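Local coordinates for protein iron aquisition yersiniabactin synthesis enzyme, YbtT (Escherichia coli, PDB 6BA9) that acts as a low-specificity type II thioesterase that maintains yersiniabactin production, probably by hydrolysing acyl groups from the biosynthetic assembly line, at residues A[68-71]-A[72-76]; A[45-48]-A[49-53]. The protein carries 1 engineered substitution. All coordinates share one frame; numbering follows the deposited sequence.

Interaction 1 (A[68-71]-A[72-76]); sequences ALLA and NELEA
Leu-70 lays its CD1 methyl against the branch of Leu-74, one turn further along helix 63-77, a helix that flanks the central sheet of this alpha/beta-hydrolase fold. CD1 of Leu-70 lies 4.0 Å from CG of Leu-74, and the two side chains cross at a slant rather than running alongside. Leu-70 sets CG opposite its backbone N (chi1 -179°), whereas Leu-74 turns CG in beside its own N, which brings its branch back over the preceding turn, toward Leu-70. There CG of Leu-74 sits 3.3 Å from the carbonyl O of Leu-70. The same oxygen accepts a hydrogen bond from the amide N of Leu-74 at 2.9 Å, so the backbone bond and the apolar contact share one i to i+4 step.

Asn-72 offers the polar counterpart. Its N donates to Ala-68 O at 3.1 Å, and with chi1 at -67° the flat side-chain amide turns a face to that oxygen, which lies 3.2 Å from CG and takes no hydrogen bond from the amide. The amide makes its own bond elsewhere, from OD1 to NH1 of Arg-106, the group that also forms a salt bridge with OE1 of Glu-75; two helix residues three positions apart thus share one guanidinium nitrogen. On another side, the carboxylate of Glu-73 accepts hydrogen bonds from the backbone N atoms of Met-2 and Cys-3, one on each oxygen, tying the helix to the N-terminal segment.

Ala-71 presents only a methyl group, which packs against Thr-99, Leu-102 and Leu-103 of helix 91-105. The i to i+4 backbone bonds continue with Glu-73 N to Leu-69 O at 3.0 Å, and Glu-75 N donates to Ala-71 O at 2.9 Å, with an N-H...O angle of 165°.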
# COMPACT_ATOMS: atom_id res chain seq x y z
N ALA A 68 -0.95 -12.47 4.73
CA ALA A 68 -0.55 -13.52 5.66
C ALA A 68 0.96 -13.59 5.78
O ALA A 68 1.50 -13.72 6.89
CB ALA A 68 -1.10 -14.87 5.20
N LEU A 69 1.68 -13.52 4.67
CA LEU A 69 3.13 -13.51 4.72
C LEU A 69 3.64 -12.32 5.52
O LEU A 69 4.53 -12.44 6.36
CB LEU A 69 3.71 -13.49 3.30
CG LEU A 69 3.55 -14.75 2.46
CD1 LEU A 69 4.04 -14.45 1.06
CD2 LEU A 69 4.34 -15.93 3.05
N LEU A 70 3.08 -11.14 5.26
CA LEU A 70 3.55 -9.94 5.94
C LEU A 70 3.21 -9.97 7.42
O LEU A 70 4.06 -9.63 8.25
CB LEU A 70 2.98 -8.70 5.25
CG LEU A 70 3.42 -7.37 5.87
CD1 LEU A 70 4.95 -7.17 5.83
CD2 LEU A 70 2.72 -6.19 5.16
N ALA A 71 2.00 -10.39 7.78
CA ALA A 71 1.64 -10.41 9.20
C ALA A 71 2.53 -11.38 9.97
O ALA A 71 2.98 -11.07 11.08
CB ALA A 71 0.18 -10.80 9.35
N ASN A 72 2.82 -12.54 9.38
CA ASN A 72 3.71 -13.48 10.05
C ASN A 72 5.09 -12.90 10.22
O ASN A 72 5.69 -13.01 11.30
CB ASN A 72 3.79 -14.80 9.28
CG ASN A 72 2.47 -15.56 9.30
OD1 ASN A 72 1.51 -15.15 9.94
ND2 ASN A 72 2.42 -16.64 8.55
N GLU A 73 5.61 -12.23 9.19
CA GLU A 73 6.93 -11.63 9.29
C GLU A 73 6.97 -10.56 10.38
O GLU A 73 7.91 -10.51 11.17
CB GLU A 73 7.33 -11.04 7.94
CG GLU A 73 8.66 -10.29 7.99
CD GLU A 73 9.15 -9.91 6.61
OE1 GLU A 73 9.00 -10.73 5.68
OE2 GLU A 73 9.66 -8.78 6.47
N LEU A 74 5.95 -9.70 10.43
CA LEU A 74 5.93 -8.64 11.42
C LEU A 74 5.76 -9.20 12.83
O LEU A 74 6.40 -8.72 13.76
CB LEU A 74 4.85 -7.61 11.08
CG LEU A 74 5.10 -6.86 9.77
CD1 LEU A 74 3.97 -5.92 9.51
CD2 LEU A 74 6.40 -6.11 9.78
N GLU A 75 4.91 -10.21 13.01
CA GLU A 75 4.77 -10.83 14.32
C GLU A 75 6.09 -11.38 14.82
O GLU A 75 6.37 -11.34 16.03
CB GLU A 75 3.70 -11.92 14.27
CG GLU A 75 3.50 -12.66 15.59
CD GLU A 75 2.33 -13.61 15.59
OE1 GLU A 75 1.81 -13.99 14.51
OE2 GLU A 75 1.92 -14.01 16.71
N ALA A 76 6.90 -11.94 13.91
CA ALA A 76 8.18 -12.54 14.27
C ALA A 76 9.26 -11.51 14.53
O ALA A 76 10.17 -11.77 15.32
CB ALA A 76 8.63 -13.47 13.14

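Interaction 2 (A[45-48]-A[49-53]); sequences LVTW and PGRDR
Thr-47 OG1 is gripped by two waters, one at 2.8 Å and the other at 2.9 Å, and it also bonds to the backbone O of Met-2. The first water donates to OD2 of Asp-52, and the second accepts from the N of Arg-53, at 3.1 Å, so water joins the end of strand 42-46 to the loop that follows it. OD2 of Asp-52 is further fixed by the backbone N of Ser-27. While OG1 serves Met-2 and the two waters, the other branch of Thr-47, CG2, lies 4.0 Å from CB of Asp-52.

Between these residues the chain makes a type II beta turn from Trp-48 to Arg-51, and Gly-50 with Arg-51 forms a G1 beta bulge. The phi of 111° at Gly-50 suits a glycine, since a CB would press on the preceding carbonyl oxygen.

Arg-51 folds back over the turn through bends at chi2 and chi3. One face of its guanidinium rests on CB of Trp-48, which stands 3.4 Å above the plane, off centre toward the rim. Ring and guanidinium planes are 82° apart, with NH1 at the indole edge, 3.9 Å from CD1; no cation-pi stack results. NH2 makes a fairly straight bond to Pro-49 O (3.2 Å, 167°), the acceptor lying in the guanidinium plane, while NE makes a weak, bent one to Trp-48 O. NH1 forms a salt bridge with Asp-168 of helix 155-174.

The carboxylate of Asp-168 thus probably offsets the buried positive charge while carbonyl oxygens take up N-H groups, so that one side chain bonds both to its own turn and to helix 155-174, linking the two.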
# COMPACT_ATOMS: atom_id res chain seq x y z
N LEU A 45 9.91 -0.69 3.61
CA LEU A 45 9.09 -0.91 2.42
C LEU A 45 8.91 -2.41 2.22
O LEU A 45 9.88 -3.19 2.33
CB LEU A 45 9.78 -0.32 1.18
CG LEU A 45 9.02 -0.44 -0.14
CD1 LEU A 45 7.79 0.43 -0.16
CD2 LEU A 45 9.96 -0.08 -1.30
N VAL A 46 7.69 -2.82 1.92
CA VAL A 46 7.36 -4.22 1.67
C VAL A 46 7.61 -4.53 0.20
O VAL A 46 7.18 -3.78 -0.69
CB VAL A 46 5.89 -4.50 2.04
CG1 VAL A 46 5.55 -5.97 1.80
CG2 VAL A 46 5.62 -4.14 3.48
N THR A 47 8.31 -5.63 -0.07
CA THR A 47 8.56 -6.12 -1.43
C THR A 47 7.56 -7.21 -1.77
O THR A 47 7.45 -8.20 -1.04
CB THR A 47 9.95 -6.74 -1.51
OG1 THR A 47 10.93 -5.83 -1.00
CG2 THR A 47 10.30 -7.11 -2.93
N TRP A 48 6.86 -7.06 -2.89
CA TRP A 48 6.02 -8.15 -3.38
C TRP A 48 6.90 -9.25 -3.99
O TRP A 48 7.83 -8.95 -4.75
CB TRP A 48 5.05 -7.65 -4.44
CG TRP A 48 4.06 -6.56 -4.05
CD1 TRP A 48 3.56 -5.63 -4.90
CD2 TRP A 48 3.44 -6.32 -2.77
NE1 TRP A 48 2.66 -4.82 -4.25
CE2 TRP A 48 2.57 -5.21 -2.94
CE3 TRP A 48 3.52 -6.91 -1.51
CZ2 TRP A 48 1.81 -4.68 -1.92
CZ3 TRP A 48 2.75 -6.38 -0.48
CH2 TRP A 48 1.90 -5.27 -0.70
N PRO A 49 6.67 -10.51 -3.66
CA PRO A 49 7.44 -11.59 -4.29
C PRO A 49 7.48 -11.44 -5.81
O PRO A 49 6.52 -10.99 -6.46
CB PRO A 49 6.69 -12.85 -3.84
CG PRO A 49 6.15 -12.47 -2.49
CD PRO A 49 5.77 -11.02 -2.61
N GLY A 50 8.64 -11.78 -6.37
CA GLY A 50 8.87 -11.79 -7.79
C GLY A 50 9.81 -10.72 -8.30
O GLY A 50 10.07 -10.69 -9.51
N ARG A 51 10.28 -9.82 -7.45
CA ARG A 51 11.14 -8.74 -7.88
C ARG A 51 12.10 -8.39 -6.76
O ARG A 51 11.96 -8.85 -5.62
CB ARG A 51 10.32 -7.50 -8.25
CG ARG A 51 9.67 -6.82 -7.04
CD ARG A 51 8.24 -6.32 -7.33
NE ARG A 51 7.28 -7.43 -7.40
CZ ARG A 51 6.02 -7.33 -7.81
NH1 ARG A 51 5.54 -6.16 -8.24
NH2 ARG A 51 5.26 -8.40 -7.82
N ASP A 52 13.06 -7.53 -7.08
CA ASP A 52 14.05 -7.04 -6.11
C ASP A 52 14.75 -8.25 -5.49
O ASP A 52 15.10 -9.18 -6.23
CB ASP A 52 13.42 -6.05 -5.14
CG ASP A 52 12.89 -4.81 -5.82
OD1 ASP A 52 13.31 -4.45 -6.95
OD2 ASP A 52 11.99 -4.17 -5.22
N ARG A 53 14.93 -8.31 -4.17
CA ARG A 53 15.61 -9.45 -3.55
C ARG A 53 14.79 -10.72 -3.61
O ARG A 53 15.29 -11.79 -3.23
CB ARG A 53 15.92 -9.14 -2.08
CG ARG A 53 16.82 -7.95 -1.91
CD ARG A 53 16.96 -7.55 -0.45
NE ARG A 53 17.79 -6.36 -0.33
CZ ARG A 53 18.06 -5.73 0.81
NH1 ARG A 53 17.57 -6.18 1.96
NH2 ARG A 53 18.83 -4.65 0.79
O HOH W 1 11.18 -3.59 -2.68
O HOH W 2 13.54 -6.91 -1.74

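In the fold
Interaction 2 spans the end of strand 42-46 and the loop after it, and interaction 1 lies on helix 63-77, the next helix along the chain; together they illustrate how the layers of an alpha/beta-hydrolase fold are joined. Their centres are about 15 Å apart, yet they touch where Leu-70 CD1 meets Val-46 CG2 at 3.9 Å. Earlier on the same helix, Leu-66 packs on both Trp-48 and Pro-49. Met-2 is a second bridge, its N bound by Glu-73 and its O by Thr-47. Of the two, 45-53 approaches the loop after strand 16-20, which in alpha/beta hydrolases commonly contributes to the oxyanion hole.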